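Local coordinates for protein probable acetyltransferase (Agrobacterium tumefaciens, PDB 2GE3) that probably transfers an acetyl group from acetyl coenzyme A, which it binds, to an unspecified acceptor, as a member of the GNAT acetyltransferase family, at residues I122-H127 / A135-I140; R30-K33 / F37-A40; A48-M53 / H58-A63. One frame throughout, in Å; residues are numbered along the deposited sequence.

Contact 1: residues I122-H127 / A135-I140. With ACO (acetyl coenzyme *a), chain E.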
loop_
_atom_site.group_PDB
_atom_site.type_symbol
_atom_site.label_atom_id
_atom_site.label_comp_id
_atom_site.label_asym_id
_atom_site.label_seq_id
_atom_site.Cartn_x
_atom_site.Cartn_y
_atom_site.Cartn_z
ATOM N N ILE A 122 -5.875 -11.773 -2.071
ATOM C CA ILE A 122 -4.535 -11.570 -2.578
ATOM C C ILE A 122 -4.493 -10.418 -3.636
ATOM O O ILE A 122 -5.205 -10.431 -4.595
ATOM C CB ILE A 122 -3.844 -12.818 -3.126
ATOM C CG1 ILE A 122 -4.002 -14.015 -2.216
ATOM C CG2 ILE A 122 -2.328 -12.489 -3.406
ATOM C CD1 ILE A 122 -3.571 -13.777 -0.703
ATOM N N GLU A 123 -3.645 -9.416 -3.398
ATOM C CA GLU A 123 -3.590 -8.261 -4.264
ATOM C C GLU A 123 -2.167 -8.013 -4.737
ATOM O O GLU A 123 -1.227 -8.536 -4.158
ATOM C CB GLU A 123 -4.246 -7.023 -3.586
ATOM C CG GLU A 123 -3.389 -6.332 -2.601
ATOM C CD GLU A 123 -4.145 -5.220 -1.693
ATOM O OE1 GLU A 123 -3.384 -4.288 -1.343
ATOM O OE2 GLU A 123 -5.404 -5.239 -1.384
ATOM N N LEU A 124 -2.057 -7.332 -5.873
ATOM C CA LEU A 124 -0.800 -7.067 -6.580
ATOM C C LEU A 124 -0.945 -5.821 -7.413
ATOM O O LEU A 124 -2.065 -5.361 -7.758
ATOM C CB LEU A 124 -0.328 -8.292 -7.409
ATOM C CG LEU A 124 -1.099 -8.869 -8.571
ATOM C CD1 LEU A 124 -1.064 -7.905 -9.864
ATOM C CD2 LEU A 124 -0.590 -10.260 -8.859
ATOM N N SER A 125 0.188 -5.204 -7.665
ATOM C CA SER A 125 0.302 -4.084 -8.600
ATOM C C SER A 125 1.278 -4.469 -9.694
ATOM O O SER A 125 2.295 -5.029 -9.376
ATOM C CB SER A 125 0.869 -2.899 -7.847
ATOM O OG SER A 125 -0.285 -2.322 -7.186
ATOM N N VAL A 126 0.980 -4.177 -10.953
ATOM C CA VAL A 126 1.846 -4.509 -12.056
ATOM C C VAL A 126 1.975 -3.324 -13.039
ATOM O O VAL A 126 0.981 -2.630 -13.303
ATOM C CB VAL A 126 1.345 -5.834 -12.750
ATOM C CG1 VAL A 126 -0.111 -5.661 -13.348
ATOM C CG2 VAL A 126 2.273 -6.309 -13.753
ATOM N N HIS A 127 3.178 -3.109 -13.587
ATOM C CA HIS A 127 3.358 -2.085 -14.592
ATOM C C HIS A 127 2.516 -2.370 -15.806
ATOM O O HIS A 127 2.470 -3.514 -16.301
ATOM C CB HIS A 127 4.850 -1.872 -14.979
ATOM C CG HIS A 127 5.751 -1.496 -13.845
ATOM N ND1 HIS A 127 7.120 -1.465 -13.962
ATOM C CD2 HIS A 127 5.490 -1.139 -12.561
ATOM C CE1 HIS A 127 7.664 -1.159 -12.798
ATOM N NE2 HIS A 127 6.698 -0.993 -11.921
ATOM N N ALA A 135 -0.373 -11.210 -18.482
ATOM C CA ALA A 135 -0.913 -12.436 -19.075
ATOM C C ALA A 135 -0.856 -13.593 -18.135
ATOM O O ALA A 135 -1.785 -14.416 -18.126
ATOM C CB ALA A 135 -0.146 -12.829 -20.369
ATOM N N LEU A 136 0.230 -13.706 -17.369
ATOM C CA LEU A 136 0.296 -14.776 -16.353
ATOM C C LEU A 136 -0.720 -14.526 -15.239
ATOM O O LEU A 136 -1.432 -15.446 -14.825
ATOM C CB LEU A 136 1.708 -14.935 -15.739
ATOM C CG LEU A 136 1.751 -15.917 -14.531
ATOM C CD1 LEU A 136 1.377 -17.290 -15.007
ATOM C CD2 LEU A 136 3.048 -15.990 -13.717
ATOM N N TYR A 137 -0.809 -13.307 -14.738
ATOM C CA TYR A 137 -1.829 -13.044 -13.706
ATOM C C TYR A 137 -3.258 -13.297 -14.185
ATOM O O TYR A 137 -4.040 -13.859 -13.473
ATOM C CB TYR A 137 -1.718 -11.612 -13.174
ATOM C CG TYR A 137 -0.395 -11.318 -12.583
ATOM C CD1 TYR A 137 0.327 -12.318 -11.909
ATOM C CD2 TYR A 137 0.196 -10.032 -12.712
ATOM C CE1 TYR A 137 1.663 -12.077 -11.404
ATOM C CE2 TYR A 137 1.468 -9.741 -12.134
ATOM C CZ TYR A 137 2.192 -10.762 -11.489
ATOM O OH TYR A 137 3.432 -10.477 -10.942
ATOM N N GLU A 138 -3.590 -12.862 -15.409
ATOM C CA GLU A 138 -4.911 -13.221 -15.988
ATOM C C GLU A 138 -5.155 -14.748 -16.037
ATOM O O GLU A 138 -6.183 -15.204 -15.620
ATOM C CB GLU A 138 -5.097 -12.601 -17.397
ATOM C CG GLU A 138 -5.177 -11.050 -17.225
ATOM C CD GLU A 138 -5.188 -10.284 -18.548
ATOM O OE1 GLU A 138 -4.848 -10.884 -19.584
ATOM O OE2 GLU A 138 -5.478 -9.067 -18.557
ATOM N N LYS A 139 -4.163 -15.509 -16.516
ATOM C CA LYS A 139 -4.269 -16.925 -16.675
ATOM C C LYS A 139 -4.534 -17.543 -15.316
ATOM O O LYS A 139 -5.365 -18.396 -15.195
ATOM C CB LYS A 139 -2.958 -17.466 -17.239
ATOM C CG LYS A 139 -2.951 -18.902 -17.431
ATOM C CD LYS A 139 -1.594 -19.512 -17.264
ATOM C CE LYS A 139 -0.511 -18.814 -18.112
ATOM N NZ LYS A 139 0.761 -19.679 -18.039
ATOM N N ILE A 140 -3.791 -17.131 -14.284
ATOM C CA ILE A 140 -3.972 -17.717 -12.954
ATOM C C ILE A 140 -5.368 -17.391 -12.376
ATOM O O ILE A 140 -5.810 -18.110 -11.543
ATOM C CB ILE A 140 -2.887 -17.190 -11.986
ATOM C CG1 ILE A 140 -1.484 -17.663 -12.432
ATOM C CG2 ILE A 140 -3.168 -17.624 -10.541
ATOM C CD1 ILE A 140 -1.256 -19.133 -12.595
HETATM N N1A ACO E . 2.945 -10.679 -23.996
HETATM C C2A ACO E . 1.825 -11.361 -23.756
HETATM N N3A ACO E . 1.868 -12.573 -23.173
HETATM C C4A ACO E . 3.054 -13.146 -22.846
HETATM C C5A ACO E . 4.292 -12.456 -23.059
HETATM C C6A ACO E . 4.193 -11.142 -23.684
HETATM N N6A ACO E . 5.397 -10.459 -23.874
HETATM N N7A ACO E . 5.337 -13.297 -22.680
HETATM C C8A ACO E . 4.816 -14.423 -22.193
HETATM N N9A ACO E . 3.465 -14.335 -22.330
HETATM C C1B ACO E . 2.546 -15.348 -21.879
HETATM C C2B ACO E . 2.953 -16.790 -22.130
HETATM O O2B ACO E . 2.364 -17.142 -23.401
HETATM C C3B ACO E . 2.262 -17.386 -20.896
HETATM O O3B ACO E . 0.843 -17.366 -21.114
HETATM P P3B ACO E . -0.050 -18.555 -21.812
HETATM O O7A ACO E . 0.269 -18.720 -23.294
HETATM O O8A ACO E . -1.404 -17.872 -21.608
HETATM O O9A ACO E . 0.400 -19.809 -21.139
HETATM C C4B ACO E . 2.453 -16.374 -19.764
HETATM O O4B ACO E . 2.521 -15.125 -20.439
HETATM C C5B ACO E . 3.797 -16.598 -19.016
HETATM O O5B ACO E . 3.642 -17.719 -18.160
HETATM P P1A ACO E . 4.787 -18.392 -17.367
HETATM O O1A ACO E . 4.060 -19.135 -16.310
HETATM O O2A ACO E . 5.551 -19.006 -18.521
HETATM O O3A ACO E . 5.528 -17.082 -16.759
HETATM P P2A ACO E . 6.977 -16.897 -16.200
HETATM O O4A ACO E . 7.712 -18.118 -15.745
HETATM O O5A ACO E . 7.649 -16.059 -17.254
HETATM O O6A ACO E . 6.668 -15.992 -14.860
HETATM C CBP ACO E . 6.915 -13.599 -14.420
HETATM C CCP ACO E . 6.041 -14.704 -15.038
HETATM C CDP ACO E . 6.259 -12.232 -14.806
HETATM C CEP ACO E . 7.022 -13.753 -12.904
HETATM C CAP ACO E . 8.424 -13.668 -14.892
HETATM O OAP ACO E . 8.386 -13.554 -16.293
HETATM C C9P ACO E . 9.401 -12.635 -14.404
HETATM O O9P ACO E . 10.035 -12.837 -13.368
HETATM N N8P ACO E . 9.583 -11.512 -15.126
HETATM C C7P ACO E . 10.459 -10.451 -14.577
HETATM C C6P ACO E . 10.022 -9.921 -13.228
HETATM C C5P ACO E . 8.566 -9.572 -13.037
HETATM O O5P ACO E . 7.879 -9.066 -13.919
HETATM N N4P ACO E . 8.074 -9.788 -11.809
HETATM C C3P ACO E . 6.645 -9.813 -11.576
HETATM C C2P ACO E . 6.088 -8.422 -11.758
HETATM S S1P ACO E . 6.667 -7.362 -10.455
HETATM C C ACO E . 5.146 -6.721 -10.716
HETATM O O ACO E . 4.315 -7.439 -11.202
HETATM C CH3 ACO E . 4.937 -5.315 -10.212
#
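Strand 122-127 and helix 135-140 lie layer on layer, closest in backbone where L124 and Y137 stand with their CA atoms 9.4 Å apart, a gap that side chains have to bridge. L124 and V126, two residues apart on the strand, both turn toward the helix, and both reach Y137. L124 sets its CD2 methyl over the centre of the Y137 ring, 3.6 Å from the centroid and only 3° off the ring normal, a CH-pi contact. Its other methyl, CD1, meets Y137 CD2 at 3.8 Å. A branched leucine suits this place because one methyl can sit over the ring centre while the second stands above the same face, off its CD2-CE2 side. V126 comes at the edge instead: its CG2 lies 3.9 Å from Y137 CE2.

This strand-loop-helix unit forms one side of the GNAT cofactor site, and tyrosine serves it twice, with an apolar ring for the core and a hydroxyl for the cofactor. Y137 OH donates a hydrogen bond of 3.2 Å to the thioester oxygen O of the cofactor, a bond consistent with polarising that carbonyl. V126 CG2 approaches the same O at 3.5 Å. Farther along the helix, the long chain of K139 bends at its middle torsions, and NZ donates a hydrogen bond of 3.1 Å to O9A of the cofactor 3'-phosphate, probably strengthened by the opposite charges. L136 packs on the pantetheine arm, its CD2 lying 3.5 Å from cofactor CCP. Backbone amides of G101, G103 and A104 bind the cofactor as well.

Contact 2: residues R30-K33 / F37-A40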
loop_
_atom_site.group_PDB
_atom_site.type_symbol
_atom_site.label_atom_id
_atom_site.label_comp_id
_atom_site.label_asym_id
_atom_site.label_seq_id
_atom_site.Cartn_x
_atom_site.Cartn_y
_atom_site.Cartn_z
ATOM N N ARG A 30 17.621 -5.064 -10.433
ATOM C CA ARG A 30 18.656 -4.223 -11.138
ATOM C C ARG A 30 18.467 -4.090 -12.648
ATOM O O ARG A 30 19.115 -3.294 -13.313
ATOM C CB ARG A 30 20.087 -4.660 -10.769
ATOM C CG ARG A 30 20.467 -4.280 -9.310
ATOM C CD ARG A 30 21.946 -4.596 -8.946
ATOM N NE ARG A 30 22.486 -5.622 -9.813
ATOM C CZ ARG A 30 23.768 -5.752 -10.185
ATOM N NH1 ARG A 30 24.698 -4.873 -9.813
ATOM N NH2 ARG A 30 24.109 -6.765 -10.985
ATOM N N GLU A 31 17.542 -4.860 -13.177
ATOM C CA GLU A 31 17.109 -4.739 -14.544
ATOM C C GLU A 31 16.311 -3.494 -14.692
ATOM O O GLU A 31 16.173 -3.014 -15.807
ATOM C CB GLU A 31 16.235 -5.929 -14.928
ATOM C CG GLU A 31 17.058 -7.208 -15.108
ATOM C CD GLU A 31 16.187 -8.476 -15.457
ATOM O OE1 GLU A 31 15.507 -8.507 -16.508
ATOM O OE2 GLU A 31 16.220 -9.458 -14.685
ATOM N N ARG A 32 15.742 -3.011 -13.576
ATOM C CA ARG A 32 14.974 -1.774 -13.526
ATOM C C ARG A 32 13.783 -1.729 -14.486
ATOM O O ARG A 32 13.435 -0.665 -14.965
ATOM C CB ARG A 32 15.863 -0.526 -13.723
ATOM C CG ARG A 32 17.067 -0.409 -12.805
ATOM C CD ARG A 32 17.940 0.822 -13.240
ATOM N NE ARG A 32 17.959 1.922 -12.252
ATOM C CZ ARG A 32 17.558 3.148 -12.487
ATOM N NH1 ARG A 32 17.065 3.503 -13.682
ATOM N NH2 ARG A 32 17.673 4.060 -11.533
ATOM N N LYS A 33 13.142 -2.852 -14.778
ATOM C CA LYS A 33 11.930 -2.796 -15.646
ATOM C C LYS A 33 10.662 -3.338 -15.041
ATOM O O LYS A 33 9.595 -2.949 -15.414
ATOM C CB LYS A 33 12.153 -3.397 -17.066
ATOM C CG LYS A 33 13.501 -3.941 -17.339
ATOM C CD LYS A 33 13.802 -3.939 -18.842
ATOM C CE LYS A 33 12.750 -4.720 -19.661
ATOM N NZ LYS A 33 13.530 -5.500 -20.696
ATOM N N PHE A 37 11.263 -1.990 -6.508
ATOM C CA PHE A 37 12.551 -1.573 -5.983
ATOM C C PHE A 37 13.609 -1.777 -7.088
ATOM O O PHE A 37 13.438 -2.631 -7.976
ATOM C CB PHE A 37 12.853 -2.281 -4.646
ATOM C CG PHE A 37 12.596 -3.705 -4.684
ATOM C CD1 PHE A 37 11.319 -4.178 -4.842
ATOM C CD2 PHE A 37 13.639 -4.594 -4.618
ATOM C CE1 PHE A 37 11.079 -5.509 -4.906
ATOM C CE2 PHE A 37 13.416 -5.911 -4.684
ATOM C CZ PHE A 37 12.130 -6.383 -4.813
ATOM N N LEU A 38 14.626 -0.920 -7.086
ATOM C CA LEU A 38 15.582 -0.847 -8.181
ATOM C C LEU A 38 16.859 -1.626 -7.794
ATOM O O LEU A 38 17.766 -1.846 -8.608
ATOM C CB LEU A 38 15.874 0.600 -8.555
ATOM C CG LEU A 38 14.656 1.433 -9.059
ATOM C CD1 LEU A 38 14.992 2.869 -9.269
ATOM C CD2 LEU A 38 14.092 0.850 -10.386
ATOM N N GLU A 39 16.847 -2.140 -6.574
ATOM C CA GLU A 39 18.003 -2.806 -6.017
ATOM C C GLU A 39 17.486 -3.629 -4.867
ATOM O O GLU A 39 16.539 -3.180 -4.197
ATOM C CB GLU A 39 18.894 -1.707 -5.432
ATOM C CG GLU A 39 20.326 -1.982 -5.518
ATOM C CD GLU A 39 21.058 -0.964 -4.706
ATOM O OE1 GLU A 39 21.635 -1.354 -3.661
ATOM O OE2 GLU A 39 21.009 0.236 -5.088
ATOM N N ALA A 40 18.118 -4.763 -4.560
ATOM C CA ALA A 40 17.659 -5.491 -3.363
ATOM C C ALA A 40 17.971 -4.693 -2.071
ATOM O O ALA A 40 18.898 -3.863 -2.020
ATOM C CB ALA A 40 18.215 -6.924 -3.283
#
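R32 and L38 make the apolar part of this contact, which joins two pieces of one loop. The leucine splits its two methyls along the arginine. L38 CD2 rests on the aliphatic base of the side chain, 4.0 Å from R32 CB and equally far from R32 CG, while L38 CD1 lies over one face of the guanidinium, 3.7 Å from R32 NH2. The bend of the arginine at chi3 (113°) turns the flat group so that a face meets the methyl. Arginine suits such a surface place: its methylenes and guanidinium face accept a hydrocarbon neighbour while NH1 makes a salt bridge to D155 OD1. L38 also touches T82 of the second subunit.

The polar part is slight. R30 CA approaches L38 O at 3.6 Å in a CA-H...O contact with an angle of 145° at the hydrogen. Beside it, the methylenes of two charged residues graze one another, R30 CG and E39 CG being 4.4 Å apart, so the pair meets through carbon and not through charge.

In the backbone, the left-handed conformation of R32 (phi 57°) ends the helical run and helps the loop return, with R30 and E39 nearest, their CA atoms 5.4 Å apart. In GNAT relatives the loop between the first two helices often borders the acceptor site; a similar role is possible here, the L38 side chain being about 11 Å from the cofactor. The loop leads from helix 18-29 to helix 43-55, and on the former A40 N bonds back to D26 while F37 packs on L25.

Contact 3: residues A48-M53 / H58-A63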
loop_
_atom_site.group_PDB
_atom_site.type_symbol
_atom_site.label_atom_id
_atom_site.label_comp_id
_atom_site.label_asym_id
_atom_site.label_seq_id
_atom_site.Cartn_x
_atom_site.Cartn_y
_atom_site.Cartn_z
ATOM N N ALA A 48 16.347 -10.722 7.930
ATOM C CA ALA A 48 15.332 -10.405 8.935
ATOM C C ALA A 48 13.926 -10.713 8.397
ATOM O O ALA A 48 13.096 -11.342 9.077
ATOM C CB ALA A 48 15.432 -8.904 9.369
ATOM N N PHE A 49 13.665 -10.239 7.180
ATOM C CA PHE A 49 12.378 -10.354 6.552
ATOM C C PHE A 49 12.081 -11.859 6.252
ATOM O O PHE A 49 10.994 -12.334 6.514
ATOM C CB PHE A 49 12.372 -9.453 5.306
ATOM C CG PHE A 49 11.444 -9.911 4.207
ATOM C CD1 PHE A 49 11.930 -10.573 3.099
ATOM C CD2 PHE A 49 10.075 -9.649 4.274
ATOM C CE1 PHE A 49 11.075 -10.997 2.060
ATOM C CE2 PHE A 49 9.192 -10.053 3.243
ATOM C CZ PHE A 49 9.698 -10.739 2.142
ATOM N N VAL A 50 13.060 -12.613 5.763
ATOM C CA VAL A 50 12.846 -14.047 5.546
ATOM C C VAL A 50 12.675 -14.868 6.820
ATOM O O VAL A 50 11.813 -15.719 6.867
ATOM C CB VAL A 50 13.892 -14.686 4.626
ATOM C CG1 VAL A 50 13.684 -16.178 4.570
ATOM C CG2 VAL A 50 13.774 -14.065 3.252
ATOM N N LEU A 51 13.478 -14.595 7.853
ATOM C CA LEU A 51 13.283 -15.218 9.188
ATOM C C LEU A 51 11.888 -14.964 9.739
ATOM O O LEU A 51 11.257 -15.886 10.173
ATOM C CB LEU A 51 14.397 -14.836 10.189
ATOM C CG LEU A 51 15.657 -15.771 10.263
ATOM C CD1 LEU A 51 15.919 -16.742 9.060
ATOM C CD2 LEU A 51 16.908 -14.956 10.615
ATOM N N ASP A 52 11.413 -13.729 9.664
ATOM C CA ASP A 52 10.065 -13.317 10.109
ATOM C C ASP A 52 8.899 -14.019 9.367
ATOM O O ASP A 52 7.908 -14.461 9.969
ATOM C CB ASP A 52 9.948 -11.801 9.880
ATOM C CG ASP A 52 8.730 -11.168 10.554
ATOM O OD1 ASP A 52 8.462 -11.420 11.758
ATOM O OD2 ASP A 52 8.050 -10.357 9.886
HETATM N N MSE A 53 9.000 -14.078 8.046
HETATM C CA MSE A 53 8.028 -14.781 7.243
HETATM C C MSE A 53 7.886 -16.267 7.630
HETATM O O MSE A 53 6.774 -16.755 7.814
HETATM C CB MSE A 53 8.440 -14.662 5.792
HETATM C CG MSE A 53 8.518 -13.198 5.385
HETATM SE SE MSE A 53 6.817 -12.636 4.573
HETATM C CE MSE A 53 7.388 -13.060 2.646
ATOM N N HIS A 58 4.018 -17.042 6.870
ATOM C CA HIS A 58 3.587 -16.325 5.622
ATOM C C HIS A 58 4.179 -16.930 4.321
ATOM O O HIS A 58 5.400 -17.213 4.278
ATOM C CB HIS A 58 3.953 -14.858 5.677
ATOM C CG HIS A 58 3.323 -14.130 6.817
ATOM N ND1 HIS A 58 3.743 -12.885 7.225
ATOM C CD2 HIS A 58 2.319 -14.485 7.656
ATOM C CE1 HIS A 58 3.022 -12.497 8.261
ATOM N NE2 HIS A 58 2.150 -13.454 8.541
ATOM N N PRO A 59 3.307 -17.189 3.306
ATOM C CA PRO A 59 3.657 -18.045 2.137
ATOM C C PRO A 59 4.827 -17.440 1.362
ATOM O O PRO A 59 4.793 -16.248 1.045
ATOM C CB PRO A 59 2.383 -18.055 1.287
ATOM C CG PRO A 59 1.311 -17.458 2.130
ATOM C CD PRO A 59 1.912 -16.705 3.268
ATOM N N GLN A 60 5.897 -18.213 1.202
ATOM C CA GLN A 60 7.045 -17.739 0.537
ATOM C C GLN A 60 7.769 -18.927 -0.070
ATOM O O GLN A 60 8.242 -19.795 0.636
ATOM C CB GLN A 60 7.954 -16.943 1.465
ATOM C CG GLN A 60 9.219 -16.391 0.772
ATOM C CD GLN A 60 9.955 -15.394 1.720
ATOM O OE1 GLN A 60 10.028 -15.611 2.971
ATOM N NE2 GLN A 60 10.415 -14.267 1.142
ATOM N N PHE A 61 7.826 -18.961 -1.396
ATOM C CA PHE A 61 8.318 -20.138 -2.100
ATOM C C PHE A 61 9.483 -19.766 -2.985
ATOM O O PHE A 61 9.524 -18.661 -3.542
ATOM C CB PHE A 61 7.162 -20.740 -2.940
ATOM C CG PHE A 61 6.142 -21.461 -2.105
ATOM C CD1 PHE A 61 5.179 -20.758 -1.362
ATOM C CD2 PHE A 61 6.214 -22.838 -1.974
ATOM C CE1 PHE A 61 4.292 -21.470 -0.472
ATOM C CE2 PHE A 61 5.347 -23.521 -1.137
ATOM C CZ PHE A 61 4.395 -22.837 -0.384
ATOM N N VAL A 62 10.427 -20.710 -3.147
ATOM C CA VAL A 62 11.592 -20.468 -4.022
ATOM C C VAL A 62 11.625 -21.505 -5.109
ATOM O O VAL A 62 11.167 -22.616 -4.885
ATOM C CB VAL A 62 12.905 -20.338 -3.261
ATOM C CG1 VAL A 62 12.893 -18.984 -2.600
ATOM C CG2 VAL A 62 13.133 -21.586 -2.284
ATOM N N ALA A 63 12.081 -21.115 -6.299
ATOM C CA ALA A 63 12.367 -22.140 -7.283
ATOM C C ALA A 63 13.853 -22.354 -7.302
ATOM O O ALA A 63 14.622 -21.421 -7.481
ATOM C CB ALA A 63 11.838 -21.773 -8.636
#
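The carbonyl oxygen of M53, near the end of helix 43-55, receives H58 N in a hydrogen bond of 2.9 Å. The bond bends to 142° at the hydrogen, and the donor is tilted from the carbonyl plane. M53, present as selenomethionine, lays its SE 3.8 Å from H58 CB and at the edge of the imidazole, 5.1 Å from the ring centroid.

Q60 reaches across from the strand with CG anti to the backbone N (chi1 -179°) and the chain extended, which carries its amide in among the helix side chains. There M53 folds around it: M53 CE lies 3.6 Å from Q60 CD, and M53 CB is 3.4 Å from Q60 OE1. The unbranched chain of methionine suits this wrapping, as it can bend at chi2 and chi3. F49 offers CE1 at 3.5 Å to Q60 NE2, with ring and amide planes 78° apart. Glutamine suits a place apolar along its length and polar at its end, where NE2 makes a weak hydrogen bond to D74 of strand 68-77. Closed by the M53-H58 bond, a short connection leads from helix 43-55 into strand 60-65, paired antiparallel with 9-12 in the strand-helix-helix-strand start of the GNAT fold.

Along the chain the order is contact 2, contact 3, contact 1, each closing before the next opens, and the centres are all about 19 to 20 Å apart. Contacts 1 and 3 reach the same mixed sheet through strands 121-127 and 60-65, on opposite sides of the chain's centre, with strands 68-77 and 86-93 between those two. Contact 2 lies in the loop joining helix 18-29 to helix 43-55, the helix that contact 3 then uses. A probable hydrogen bond from H127 ND1 to K33 O, 3.2 Å, ties it to contact 1, so these two lie around the cofactor end of the fold. Contact 3 touches neither and packs helix on sheet, F49 about 13 Å from the cofactor.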